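Local atomic coordinates of putative rRNA methyltransferase (Sorangium cellulosum, PDB entry 4RWZ), a protein that probably methylates 16S rRNA of the 30S ribosomal subunit, conferring resistance to aminoglycoside antibiotics. Residues V143-D146 with A151-G154. Numbering follows the deposited sequence.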
loop_
_atom_site.group_PDB
_atom_site.type_symbol
_atom_site.label_atom_id
_atom_site.label_comp_id
_atom_site.label_asym_id
_atom_site.label_seq_id
_atom_site.Cartn_x
_atom_site.Cartn_y
_atom_site.Cartn_z
ATOM N N VAL A 143 -13.184 10.395 -3.197
ATOM C CA VAL A 143 -13.184 9.372 -2.151
ATOM C C VAL A 143 -13.894 9.883 -0.866
ATOM O O VAL A 143 -14.114 11.084 -0.682
ATOM C CB VAL A 143 -11.721 8.911 -1.814
ATOM C CG1 VAL A 143 -11.075 8.261 -3.018
ATOM C CG2 VAL A 143 -10.845 10.111 -1.340
ATOM N N PHE A 144 -14.195 8.946 0.027
ATOM C CA PHE A 144 -14.777 9.223 1.312
ATOM C C PHE A 144 -13.841 10.157 2.085
ATOM O O PHE A 144 -12.610 9.945 2.136
ATOM C CB PHE A 144 -14.928 7.928 2.100
ATOM C CG PHE A 144 -15.455 8.149 3.490
ATOM C CD1 PHE A 144 -16.716 8.717 3.680
ATOM C CD2 PHE A 144 -14.688 7.845 4.584
ATOM C CE1 PHE A 144 -17.196 8.944 4.949
ATOM C CE2 PHE A 144 -15.164 8.079 5.853
ATOM C CZ PHE A 144 -16.413 8.641 6.033
ATOM N N ASP A 145 -14.412 11.182 2.714
ATOM C CA ASP A 145 -13.596 12.112 3.531
ATOM C C ASP A 145 -13.591 11.691 5.013
ATOM O O ASP A 145 -14.583 11.874 5.688
ATOM C CB ASP A 145 -14.131 13.529 3.356
ATOM C CG ASP A 145 -13.151 14.606 3.846
ATOM O OD1 ASP A 145 -12.242 14.273 4.630
ATOM O OD2 ASP A 145 -13.279 15.773 3.437
ATOM N N ASP A 146 -12.503 11.089 5.493
ATOM C CA ASP A 146 -12.407 10.615 6.856
ATOM C C ASP A 146 -11.762 11.649 7.781
ATOM O O ASP A 146 -11.506 11.363 8.950
ATOM C CB ASP A 146 -11.607 9.313 6.914
ATOM C CG ASP A 146 -10.222 9.433 6.260
ATOM O OD1 ASP A 146 -9.997 10.393 5.503
ATOM O OD2 ASP A 146 -9.428 8.467 6.400
ATOM N N ALA A 151 -10.224 20.047 9.484
ATOM C CA ALA A 151 -9.122 19.951 8.538
ATOM C C ALA A 151 -9.542 19.815 7.089
ATOM O O ALA A 151 -8.722 19.433 6.262
ATOM C CB ALA A 151 -8.247 18.750 8.870
ATOM N N ARG A 152 -10.721 20.288 6.735
ATOM C CA ARG A 152 -11.148 20.109 5.364
ATOM C C ARG A 152 -10.961 21.421 4.658
ATOM O O ARG A 152 -11.919 22.131 4.328
ATOM C CB ARG A 152 -12.604 19.671 5.309
ATOM C CG ARG A 152 -12.817 18.443 6.135
ATOM C CD ARG A 152 -14.187 17.869 5.976
ATOM N NE ARG A 152 -14.227 16.540 6.576
ATOM C CZ ARG A 152 -15.328 15.797 6.683
ATOM N NH1 ARG A 152 -16.479 16.252 6.219
ATOM N NH2 ARG A 152 -15.263 14.588 7.234
ATOM N N LEU A 153 -9.687 21.765 4.538
ATOM C CA LEU A 153 -9.239 22.846 3.708
ATOM C C LEU A 153 -9.075 22.190 2.351
ATOM O O LEU A 153 -9.074 20.952 2.236
ATOM C CB LEU A 153 -7.915 23.415 4.215
ATOM C CG LEU A 153 -7.946 24.392 5.393
ATOM C CD1 LEU A 153 -8.455 23.741 6.670
ATOM C CD2 LEU A 153 -6.562 25.027 5.618
ATOM N N GLY A 154 -8.954 23.001 1.316
ATOM C CA GLY A 154 -8.795 22.488 -0.024
ATOM C C GLY A 154 -7.444 21.841 -0.218
ATOM O O GLY A 154 -6.495 22.154 0.482
#
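The carboxylate of Asp145 lies over one face of the Arg152 guanidinium, the two side chains arriving from opposite directions. Their flat groups stack with planes 27° apart, and Asp145 CG sits 3.4 Å above the guanidinium plane, displaced toward its rim on the NE side. Asp145 OD2 comes to 3.4 Å from Arg152 NE and equally near Arg152 CD. This oxygen lies well off the guanidinium plane, so Arg152 directs no N-H toward it and the pair is held by charge alone. Arg152 reaches Asp145 with its chain extended from CG to NE, while a chi1 of -165° swings the Asp145 carboxylate away from its own backbone N and toward Arg152. Both residues belong to the long irregular connection between strand 133-139 and helix 160-172, on the surface of a Rossmann-like methyltransferase fold whose seven-stranded sheet has the order 3-2-1-4-5-7-6. Farther along the guanidinium, Arg152 NH2 is 3.2 Å from Asp145 O, but the angle is too poor for a hydrogen bond. Between the segments, Arg147 supplies stronger partners for both residues: its NH2 forms a salt bridge with Asp145 OD2, and its carbonyl oxygen accepts a hydrogen bond from Arg152 NH2. Tyr149 adds a cation-pi contact to Arg152, and Asp145 also touches Ala108 of helix 108-115.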